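Local coordinates for protein vanadium-dependent bromoperoxidase (Corallina officinalis, PDB 1QHB) that catalyses the vanadate-dependent bromination of organic substrates with bromide and hydrogen peroxide, working as a calcium-stabilised homododecamer, at residues R80-G85 and K398-R403; D354-F359 and N581-L586; A393-K398 and P476-Y481. All coordinates share one frame; numbering follows the deposited sequence.

Contact 1 (R80-G85 and K398-R403). With PO4 (phosphate ion), chain G.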
loop_
_atom_site.group_PDB
_atom_site.type_symbol
_atom_site.label_atom_id
_atom_site.label_comp_id
_atom_site.label_asym_id
_atom_site.label_seq_id
_atom_site.Cartn_x
_atom_site.Cartn_y
_atom_site.Cartn_z
ATOM N N ARG A 80 -29.210 -16.785 -21.747
ATOM C CA ARG A 80 -27.905 -16.198 -22.003
ATOM C C ARG A 80 -28.046 -14.691 -22.067
ATOM O O ARG A 80 -27.234 -13.951 -21.520
ATOM C CB ARG A 80 -27.274 -16.701 -23.306
ATOM C CG ARG A 80 -26.773 -18.133 -23.222
ATOM C CD ARG A 80 -25.874 -18.487 -24.391
ATOM N NE ARG A 80 -26.581 -18.507 -25.648
ATOM C CZ ARG A 80 -27.317 -19.453 -26.217
ATOM N NH1 ARG A 80 -27.534 -20.639 -25.678
ATOM N NH2 ARG A 80 -27.839 -19.217 -27.418
ATOM N N ALA A 81 -29.084 -14.211 -22.768
ATOM C CA ALA A 81 -29.319 -12.774 -22.855
ATOM C C ALA A 81 -29.526 -12.117 -21.492
ATOM O O ALA A 81 -29.090 -11.001 -21.282
ATOM C CB ALA A 81 -30.548 -12.453 -23.750
ATOM N N ILE A 82 -30.230 -12.781 -20.584
ATOM C CA ILE A 82 -30.481 -12.284 -19.245
ATOM C C ILE A 82 -29.174 -12.105 -18.480
ATOM O O ILE A 82 -28.983 -11.223 -17.660
ATOM C CB ILE A 82 -31.345 -13.359 -18.528
ATOM C CG1 ILE A 82 -32.814 -13.169 -18.910
ATOM C CG2 ILE A 82 -31.154 -13.304 -17.019
ATOM C CD1 ILE A 82 -33.655 -14.439 -18.673
ATOM N N ASN A 83 -28.271 -13.059 -18.560
ATOM C CA ASN A 83 -27.025 -13.076 -17.817
ATOM C C ASN A 83 -25.985 -12.159 -18.436
ATOM O O ASN A 83 -25.065 -11.767 -17.734
ATOM C CB ASN A 83 -26.509 -14.537 -17.735
ATOM C CG ASN A 83 -27.330 -15.294 -16.709
ATOM O OD1 ASN A 83 -27.872 -14.743 -15.753
ATOM N ND2 ASN A 83 -27.428 -16.617 -16.851
ATOM N N SER A 84 -26.150 -11.742 -19.693
ATOM C CA SER A 84 -25.136 -10.830 -20.238
ATOM C C SER A 84 -25.635 -9.403 -20.196
ATOM O O SER A 84 -24.843 -8.497 -20.015
ATOM C CB SER A 84 -24.762 -11.185 -21.678
ATOM O OG SER A 84 -25.700 -10.566 -22.550
ATOM N N GLY A 85 -26.905 -9.134 -20.467
ATOM C CA GLY A 85 -27.365 -7.724 -20.380
ATOM C C GLY A 85 -27.048 -6.970 -21.650
ATOM O O GLY A 85 -27.421 -5.817 -21.843
ATOM N N LYS A 398 -35.864 -13.027 -9.962
ATOM C CA LYS A 398 -36.830 -13.347 -10.986
ATOM C C LYS A 398 -36.179 -13.980 -12.220
ATOM O O LYS A 398 -36.589 -15.023 -12.669
ATOM C CB LYS A 398 -37.595 -12.112 -11.485
ATOM C CG LYS A 398 -38.716 -11.591 -10.642
ATOM C CD LYS A 398 -39.015 -10.149 -11.064
ATOM C CE LYS A 398 -40.209 -9.595 -10.257
ATOM N NZ LYS A 398 -41.467 -10.255 -10.700
ATOM N N PHE A 399 -35.251 -13.246 -12.823
ATOM C CA PHE A 399 -34.692 -13.656 -14.101
ATOM C C PHE A 399 -33.395 -14.466 -14.074
ATOM O O PHE A 399 -33.225 -15.337 -14.939
ATOM C CB PHE A 399 -34.385 -12.360 -14.844
ATOM C CG PHE A 399 -35.502 -11.684 -15.540
ATOM C CD1 PHE A 399 -35.996 -12.165 -16.754
ATOM C CD2 PHE A 399 -36.044 -10.499 -15.009
ATOM C CE1 PHE A 399 -37.054 -11.483 -17.375
ATOM C CE2 PHE A 399 -37.051 -9.809 -15.645
ATOM C CZ PHE A 399 -37.560 -10.334 -16.818
ATOM N N ASN A 400 -32.462 -14.096 -13.180
ATOM C CA ASN A 400 -31.172 -14.753 -13.233
ATOM C C ASN A 400 -31.186 -16.058 -12.472
ATOM O O ASN A 400 -30.400 -16.907 -12.891
ATOM C CB ASN A 400 -30.076 -13.829 -12.666
ATOM C CG ASN A 400 -29.966 -12.554 -13.477
ATOM O OD1 ASN A 400 -30.658 -11.556 -13.209
ATOM N ND2 ASN A 400 -29.056 -12.541 -14.468
ATOM N N ILE A 401 -32.020 -16.197 -11.430
ATOM C CA ILE A 401 -32.024 -17.421 -10.694
ATOM C C ILE A 401 -33.227 -18.330 -10.919
ATOM O O ILE A 401 -33.044 -19.417 -11.463
ATOM C CB ILE A 401 -31.957 -17.118 -9.171
ATOM C CG1 ILE A 401 -30.758 -16.236 -8.830
ATOM C CG2 ILE A 401 -31.944 -18.395 -8.325
ATOM C CD1 ILE A 401 -29.404 -16.850 -9.147
ATOM N N HIS A 402 -34.442 -18.024 -10.441
ATOM C CA HIS A 402 -35.527 -18.980 -10.482
ATOM C C HIS A 402 -36.385 -19.040 -11.718
ATOM O O HIS A 402 -36.869 -20.127 -11.955
ATOM C CB HIS A 402 -36.489 -18.714 -9.304
ATOM C CG HIS A 402 -35.756 -18.533 -8.000
ATOM N ND1 HIS A 402 -35.442 -19.637 -7.253
ATOM C CD2 HIS A 402 -35.276 -17.441 -7.345
ATOM C CE1 HIS A 402 -34.783 -19.242 -6.159
ATOM N NE2 HIS A 402 -34.688 -17.931 -6.197
ATOM N N ARG A 403 -36.657 -17.965 -12.442
ATOM C CA ARG A 403 -37.506 -17.990 -13.603
ATOM C C ARG A 403 -38.770 -18.843 -13.378
ATOM O O ARG A 403 -39.081 -19.655 -14.234
ATOM C CB ARG A 403 -36.693 -18.496 -14.819
ATOM C CG ARG A 403 -35.684 -17.413 -15.298
ATOM C CD ARG A 403 -34.745 -17.944 -16.347
ATOM N NE ARG A 403 -33.869 -19.095 -15.984
ATOM C CZ ARG A 403 -32.623 -18.989 -15.557
ATOM N NH1 ARG A 403 -32.028 -17.818 -15.358
ATOM N NH2 ARG A 403 -31.839 -20.037 -15.321
HETATM P P PO4 G . -45.080 -7.924 -9.966
HETATM O O1 PO4 G . -45.979 -8.789 -10.777
HETATM O O2 PO4 G . -45.685 -7.578 -8.648
HETATM O O3 PO4 G . -44.779 -6.698 -10.725
HETATM O O4 PO4 G . -43.824 -8.729 -9.730
HETATM O O HOH W 1 -28.513 -18.358 -14.826
#
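Asn83 and Asn400 bring their CA atoms within 6.4 Å of each other where the last turns of helices 72-84 and 376-402 meet; the axes of 80-84 and 398-402 pass 9.4 Å apart, their directions 114° apart. The bond that ties them runs amide to amide: Asn400 ND2 donates to Asn83 OD1 over 2.8 Å, the donor lying in the carbonyl plane and the two amides nearly coplanar. A second, weak bond from Asn400 ND2 reaches Ile82 O. The other end of the Asn83 amide is engaged as well, since ND2 gives a hydrogen to a water that in turn donates to Asn400 O, which is consistent with the amide being held in one orientation.

The contact thus joins two helix C-termini, and that of 376-402 widens into a pi-type turn, with Arg403 N bonded to Lys398 O at 3.0 Å. Arg403 curls back, NH1 donating to Phe399 O at 2.8 Å, while its NH2 makes a salt bridge with Glu40. Ile82 fills the apolar side. With CG2 anti to the backbone N, this methyl lies 3.4 Å from Asn400 ND2, and CD1 meets the edge of the Phe399 ring, 3.8 Å from its CD1. From the same turn Lys398 extends away from the junction, and its NZ donates to phosphate O4 over 3.0 Å in the vanadate site.

Contact 2 (D354-F359 and N581-L586)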
loop_
_atom_site.group_PDB
_atom_site.type_symbol
_atom_site.label_atom_id
_atom_site.label_comp_id
_atom_site.label_asym_id
_atom_site.label_seq_id
_atom_site.Cartn_x
_atom_site.Cartn_y
_atom_site.Cartn_z
ATOM N N ASP A 354 -40.249 7.836 15.843
ATOM C CA ASP A 354 -39.558 6.915 16.768
ATOM C C ASP A 354 -38.878 7.743 17.844
ATOM O O ASP A 354 -38.161 8.724 17.614
ATOM C CB ASP A 354 -38.579 6.170 15.885
ATOM C CG ASP A 354 -37.721 5.139 16.546
ATOM O OD1 ASP A 354 -37.508 5.120 17.784
ATOM O OD2 ASP A 354 -37.242 4.319 15.726
ATOM N N PRO A 355 -39.188 7.475 19.114
ATOM C CA PRO A 355 -38.674 8.289 20.218
ATOM C C PRO A 355 -37.174 8.197 20.447
ATOM O O PRO A 355 -36.633 9.082 21.074
ATOM C CB PRO A 355 -39.437 7.787 21.428
ATOM C CG PRO A 355 -39.761 6.363 21.065
ATOM C CD PRO A 355 -40.069 6.397 19.578
ATOM N N ASN A 356 -36.461 7.243 19.843
ATOM C CA ASN A 356 -35.017 7.177 19.895
ATOM C C ASN A 356 -34.306 8.082 18.886
ATOM O O ASN A 356 -33.070 8.111 18.958
ATOM C CB ASN A 356 -34.615 5.717 19.688
ATOM C CG ASN A 356 -35.159 4.962 20.880
ATOM O OD1 ASN A 356 -34.764 5.215 22.013
ATOM N ND2 ASN A 356 -36.072 4.067 20.646
ATOM N N LEU A 357 -35.041 8.776 18.019
ATOM C CA LEU A 357 -34.432 9.681 17.062
ATOM C C LEU A 357 -34.108 10.945 17.844
ATOM O O LEU A 357 -34.707 11.178 18.892
ATOM C CB LEU A 357 -35.364 10.077 15.902
ATOM C CG LEU A 357 -35.791 8.930 14.982
ATOM C CD1 LEU A 357 -36.719 9.427 13.892
ATOM C CD2 LEU A 357 -34.535 8.281 14.403
ATOM N N PRO A 358 -33.189 11.720 17.340
ATOM C CA PRO A 358 -32.757 12.918 18.034
ATOM C C PRO A 358 -33.851 13.963 17.983
ATOM O O PRO A 358 -34.722 13.992 17.101
ATOM C CB PRO A 358 -31.547 13.389 17.253
ATOM C CG PRO A 358 -31.335 12.466 16.136
ATOM C CD PRO A 358 -32.471 11.498 16.066
ATOM N N PHE A 359 -33.815 14.836 18.965
ATOM C CA PHE A 359 -34.674 16.000 19.053
ATOM C C PHE A 359 -36.156 15.725 18.983
ATOM O O PHE A 359 -36.862 16.558 18.384
ATOM C CB PHE A 359 -34.297 17.004 17.945
ATOM C CG PHE A 359 -32.838 17.265 17.680
ATOM C CD1 PHE A 359 -31.961 17.620 18.680
ATOM C CD2 PHE A 359 -32.348 17.097 16.385
ATOM C CE1 PHE A 359 -30.621 17.881 18.417
ATOM C CE2 PHE A 359 -31.004 17.315 16.113
ATOM C CZ PHE A 359 -30.141 17.733 17.119
ATOM N N ASN A 581 -26.261 11.199 18.187
ATOM C CA ASN A 581 -26.316 9.938 18.957
ATOM C C ASN A 581 -27.762 9.487 18.934
ATOM O O ASN A 581 -28.645 10.019 19.617
ATOM C CB ASN A 581 -25.825 10.245 20.360
ATOM C CG ASN A 581 -26.152 9.199 21.390
ATOM O OD1 ASN A 581 -26.366 8.027 21.085
ATOM N ND2 ASN A 581 -26.202 9.595 22.656
ATOM N N PHE A 582 -28.050 8.456 18.159
ATOM C CA PHE A 582 -29.428 7.977 18.034
ATOM C C PHE A 582 -29.435 6.624 17.335
ATOM O O PHE A 582 -28.426 6.068 16.930
ATOM C CB PHE A 582 -30.244 8.964 17.208
ATOM C CG PHE A 582 -30.049 8.859 15.711
ATOM C CD1 PHE A 582 -28.973 9.503 15.110
ATOM C CD2 PHE A 582 -30.931 8.119 14.928
ATOM C CE1 PHE A 582 -28.792 9.415 13.732
ATOM C CE2 PHE A 582 -30.739 8.035 13.560
ATOM C CZ PHE A 582 -29.675 8.688 12.939
ATOM N N PHE A 583 -30.646 6.095 17.203
ATOM C CA PHE A 583 -30.764 4.821 16.467
ATOM C C PHE A 583 -32.226 4.669 16.098
ATOM O O PHE A 583 -33.114 5.299 16.659
ATOM C CB PHE A 583 -30.229 3.655 17.270
ATOM C CG PHE A 583 -31.014 3.408 18.520
ATOM C CD1 PHE A 583 -30.685 4.071 19.693
ATOM C CD2 PHE A 583 -32.095 2.544 18.507
ATOM C CE1 PHE A 583 -31.412 3.856 20.844
ATOM C CE2 PHE A 583 -32.848 2.310 19.658
ATOM C CZ PHE A 583 -32.480 2.958 20.823
ATOM N N PHE A 584 -32.430 3.832 15.111
ATOM C CA PHE A 584 -33.781 3.483 14.679
ATOM C C PHE A 584 -34.098 2.174 15.411
ATOM O O PHE A 584 -33.336 1.219 15.460
ATOM C CB PHE A 584 -33.835 3.243 13.185
ATOM C CG PHE A 584 -33.685 4.445 12.306
ATOM C CD1 PHE A 584 -34.792 5.280 12.153
ATOM C CD2 PHE A 584 -32.502 4.732 11.651
ATOM C CE1 PHE A 584 -34.731 6.386 11.312
ATOM C CE2 PHE A 584 -32.442 5.876 10.843
ATOM C CZ PHE A 584 -33.555 6.666 10.678
ATOM N N ASN A 585 -35.262 2.180 16.024
ATOM C CA ASN A 585 -35.842 1.022 16.683
ATOM C C ASN A 585 -36.713 0.328 15.629
ATOM O O ASN A 585 -37.671 0.988 15.240
ATOM C CB ASN A 585 -36.665 1.408 17.906
ATOM C CG ASN A 585 -37.269 0.170 18.551
ATOM O OD1 ASN A 585 -36.786 -0.298 19.575
ATOM N ND2 ASN A 585 -38.316 -0.348 17.927
ATOM N N LEU A 586 -36.386 -0.875 15.158
ATOM C CA LEU A 586 -37.217 -1.456 14.095
ATOM C C LEU A 586 -37.788 -2.828 14.383
ATOM O O LEU A 586 -37.087 -3.846 14.483
ATOM C CB LEU A 586 -36.404 -1.493 12.795
ATOM C CG LEU A 586 -36.856 -2.410 11.645
ATOM C CD1 LEU A 586 -38.219 -1.983 11.139
ATOM C CD2 LEU A 586 -35.827 -2.371 10.542
HETATM O O HOH W 2 -31.591 10.181 20.319
#
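Asn356 lays its amide on the ring of Phe583, the two planes 21° apart, and does so from within a type I beta turn, Asp354 to Leu357, reinforced as an Asx turn by Asn356 N donating to Asp354 OD1 at 3.1 Å. The turn packs on the run of three phenylalanines that leads into the antiparallel ribbon of strands 585-587 and 593-595.

Packing is tight here: Asn356 CG lies 3.3 Å from Phe583 CZ, and Asn356 CB makes a CH-pi contact 3.8 Å from the ring centroid. Next to it, Leu357 CD2 enters between two rings, equally near Phe582 CD2 and Phe584 CE1 at 3.6 Å. Pro358 continues the apolar strip with CD against Phe582 CB.

Toward Asn581 the fit is looser. There a water spans the segments, donating to Asn356 O and to Asn581 O, and Asn581 ND2 turns to Arg80 O of a neighbouring subunit. On this side too the chain runs on into Phe359, part of the calcium site. The opposite end is pinned directly: Asp354, its CG anti to the backbone N (chi1 -180°), accepts Asn585 N at 2.9 Å through the syn lone pair of OD2.

Contact 3 (A393-K398 and P476-Y481). With PO4 (phosphate ion), chain G.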
loop_
_atom_site.group_PDB
_atom_site.type_symbol
_atom_site.label_atom_id
_atom_site.label_comp_id
_atom_site.label_asym_id
_atom_site.label_seq_id
_atom_site.Cartn_x
_atom_site.Cartn_y
_atom_site.Cartn_z
ATOM N N ALA A 393 -32.701 -6.203 -6.524
ATOM C CA ALA A 393 -32.543 -7.517 -5.919
ATOM C C ALA A 393 -33.593 -8.500 -6.413
ATOM O O ALA A 393 -33.255 -9.657 -6.728
ATOM C CB ALA A 393 -32.633 -7.430 -4.386
ATOM N N VAL A 394 -34.870 -8.068 -6.494
ATOM C CA VAL A 394 -35.880 -9.069 -6.916
ATOM C C VAL A 394 -35.754 -9.374 -8.397
ATOM O O VAL A 394 -36.137 -10.510 -8.774
ATOM C CB VAL A 394 -37.321 -8.666 -6.518
ATOM C CG1 VAL A 394 -37.995 -7.793 -7.542
ATOM C CG2 VAL A 394 -38.160 -9.903 -6.282
ATOM N N ARG A 395 -35.224 -8.492 -9.213
ATOM C CA ARG A 395 -35.022 -8.815 -10.633
ATOM C C ARG A 395 -33.955 -9.882 -10.823
ATOM O O ARG A 395 -34.000 -10.753 -11.658
ATOM C CB ARG A 395 -34.681 -7.523 -11.432
ATOM C CG ARG A 395 -35.912 -6.620 -11.573
ATOM C CD ARG A 395 -36.776 -7.034 -12.752
ATOM N NE ARG A 395 -38.188 -6.620 -12.561
ATOM C CZ ARG A 395 -38.869 -6.029 -13.549
ATOM N NH1 ARG A 395 -38.271 -5.776 -14.718
ATOM N NH2 ARG A 395 -40.125 -5.666 -13.388
ATOM N N TYR A 396 -32.915 -9.922 -10.001
ATOM C CA TYR A 396 -31.890 -10.924 -10.011
ATOM C C TYR A 396 -32.543 -12.266 -9.688
ATOM O O TYR A 396 -32.283 -13.265 -10.347
ATOM C CB TYR A 396 -30.766 -10.571 -9.038
ATOM C CG TYR A 396 -29.660 -11.599 -9.046
ATOM C CD1 TYR A 396 -28.851 -11.782 -10.177
ATOM C CD2 TYR A 396 -29.438 -12.369 -7.914
ATOM C CE1 TYR A 396 -27.833 -12.742 -10.164
ATOM C CE2 TYR A 396 -28.427 -13.316 -7.913
ATOM C CZ TYR A 396 -27.631 -13.501 -9.024
ATOM O OH TYR A 396 -26.622 -14.435 -8.937
ATOM N N GLN A 397 -33.405 -12.325 -8.701
ATOM C CA GLN A 397 -34.073 -13.563 -8.333
ATOM C C GLN A 397 -35.012 -13.938 -9.477
ATOM O O GLN A 397 -35.030 -15.046 -9.957
ATOM C CB GLN A 397 -34.885 -13.388 -7.036
ATOM C CG GLN A 397 -34.041 -13.129 -5.759
ATOM C CD GLN A 397 -33.040 -14.266 -5.523
ATOM O OE1 GLN A 397 -33.357 -15.452 -5.485
ATOM N NE2 GLN A 397 -31.762 -13.942 -5.378
ATOM N N LYS A 398 -35.864 -13.027 -9.962
ATOM C CA LYS A 398 -36.830 -13.347 -10.986
ATOM C C LYS A 398 -36.179 -13.980 -12.220
ATOM O O LYS A 398 -36.589 -15.023 -12.669
ATOM C CB LYS A 398 -37.595 -12.112 -11.485
ATOM C CG LYS A 398 -38.716 -11.591 -10.642
ATOM C CD LYS A 398 -39.015 -10.149 -11.064
ATOM C CE LYS A 398 -40.209 -9.595 -10.257
ATOM N NZ LYS A 398 -41.467 -10.255 -10.700
ATOM N N PRO A 476 -47.469 -9.208 -15.844
ATOM C CA PRO A 476 -46.421 -8.430 -16.477
ATOM C C PRO A 476 -45.436 -9.368 -17.189
ATOM O O PRO A 476 -45.400 -10.599 -17.030
ATOM C CB PRO A 476 -45.680 -7.810 -15.300
ATOM C CG PRO A 476 -46.705 -7.752 -14.192
ATOM C CD PRO A 476 -47.416 -9.102 -14.349
ATOM N N PHE A 477 -44.564 -8.763 -18.000
ATOM C CA PHE A 477 -43.597 -9.557 -18.751
ATOM C C PHE A 477 -42.320 -9.894 -17.996
ATOM O O PHE A 477 -41.246 -9.548 -18.460
ATOM C CB PHE A 477 -43.285 -8.847 -20.073
ATOM C CG PHE A 477 -43.794 -9.677 -21.236
ATOM C CD1 PHE A 477 -45.141 -9.843 -21.468
ATOM C CD2 PHE A 477 -42.902 -10.199 -22.154
ATOM C CE1 PHE A 477 -45.567 -10.551 -22.570
ATOM C CE2 PHE A 477 -43.320 -10.900 -23.264
ATOM C CZ PHE A 477 -44.673 -11.094 -23.446
ATOM N N HIS A 478 -42.462 -10.547 -16.839
ATOM C CA HIS A 478 -41.303 -10.972 -16.054
ATOM C C HIS A 478 -41.791 -12.076 -15.108
ATOM O O HIS A 478 -42.956 -12.177 -14.726
ATOM C CB HIS A 478 -40.587 -9.826 -15.382
ATOM C CG HIS A 478 -41.444 -8.859 -14.617
ATOM N ND1 HIS A 478 -41.860 -9.052 -13.314
ATOM C CD2 HIS A 478 -41.967 -7.660 -15.058
ATOM C CE1 HIS A 478 -42.587 -7.989 -12.982
ATOM N NE2 HIS A 478 -42.678 -7.142 -14.009
ATOM N N PRO A 479 -40.888 -12.990 -14.771
ATOM C CA PRO A 479 -41.157 -14.136 -13.962
ATOM C C PRO A 479 -41.819 -13.866 -12.627
ATOM O O PRO A 479 -41.877 -12.734 -12.112
ATOM C CB PRO A 479 -39.787 -14.820 -13.795
ATOM C CG PRO A 479 -39.082 -14.418 -15.076
ATOM C CD PRO A 479 -39.432 -12.929 -15.167
ATOM N N SER A 480 -42.390 -14.962 -12.095
ATOM C CA SER A 480 -43.172 -14.830 -10.874
ATOM C C SER A 480 -42.463 -14.738 -9.556
ATOM O O SER A 480 -43.108 -14.265 -8.604
ATOM C CB SER A 480 -44.070 -16.102 -10.884
ATOM O OG SER A 480 -45.222 -15.856 -10.078
ATOM N N TYR A 481 -41.216 -15.205 -9.405
ATOM C CA TYR A 481 -40.644 -15.252 -8.046
ATOM C C TYR A 481 -39.317 -14.547 -7.930
ATOM O O TYR A 481 -38.378 -14.987 -8.576
ATOM C CB TYR A 481 -40.479 -16.760 -7.806
ATOM C CG TYR A 481 -39.966 -17.174 -6.452
ATOM C CD1 TYR A 481 -40.861 -17.289 -5.401
ATOM C CD2 TYR A 481 -38.629 -17.484 -6.221
ATOM C CE1 TYR A 481 -40.445 -17.676 -4.155
ATOM C CE2 TYR A 481 -38.179 -17.859 -4.948
ATOM C CZ TYR A 481 -39.094 -17.949 -3.950
ATOM O OH TYR A 481 -38.731 -18.326 -2.682
HETATM P P PO4 G . -45.080 -7.924 -9.966
HETATM O O1 PO4 G . -45.979 -8.789 -10.777
HETATM O O2 PO4 G . -45.685 -7.578 -8.648
HETATM O O3 PO4 G . -44.779 -6.698 -10.725
HETATM O O4 PO4 G . -43.824 -8.729 -9.730
HETATM O O HOH W 3 -38.728 -16.186 -10.790
#
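Lys398 and His478, the latter probably an active-site residue as in relatives, meet beside the bound phosphate, with the lysine NZ donating to the histidine ND1 at 2.9 Å from near the ring plane. The same ammonium donates to Pro479 O, also at 2.9 Å and nearly along the C=O axis, and Gly482 O is a further protein acceptor. An extended chain that bends only at its end (chi4 -71°) turns NZ toward these acceptors. A methionine in place of Lys398 would probably leave His478 ND1 and Pro479 O without their donor and the phosphate short of a positive neighbour.

Two groups approach the imidazole from within the site. Arg395 NH2 lies over one face, 3.0 Å from His478 NE2 but at an angle too poor for a hydrogen bond, with guanidinium and ring 39° apart. At the ring's edge, phosphate O3 comes within 3.4 Å of His478 CE1.

Further out, His478 O is held by Arg406 NE, while Arg406 NH1 binds the phosphate, so one arginine probably steadies the backbone at His478 while also binding the anion. Pro479 CB rests 3.4 Å from Lys398 O, and Lys398 CA makes a CH...O contact of 3.3 Å with Tyr481 O. Tyr481 in turn anchors its hydroxyl to Pro145 O and meets His402 edge-to-face.

Phosphate, probably from the crystallisation liquor, occupies the vanadate site, gripped also by Arg545, Ser483, Gly484, His485 and His551. This concentration of cationic, N-H and hydroxyl donors is consistent with a pocket made to hold vanadate and to offset its negative charge.

How the contacts relate
Contacts 1 and 3, their centres about 9 Å apart, both draw on helix 376-402 and share Lys398; Phe399 of one packs on His478 of the other. Contact 3, the nearest to the chain centre, is dominated by charged and N-H donors round an anion. Contact 1, farther out, relies on neutral amides, a water and an isoleucine at a helix junction. Contact 2 lies most peripherally, about 40 Å from contact 1 between centres, and replaces this chemistry with aromatic and apolar packing pinned by one carboxylate, near the calcium site. Though mostly buried, it faces other subunits: its Phe583 packs on Asn83 of a neighbouring subunit, joining across the dodecamer what the single chain keeps apart.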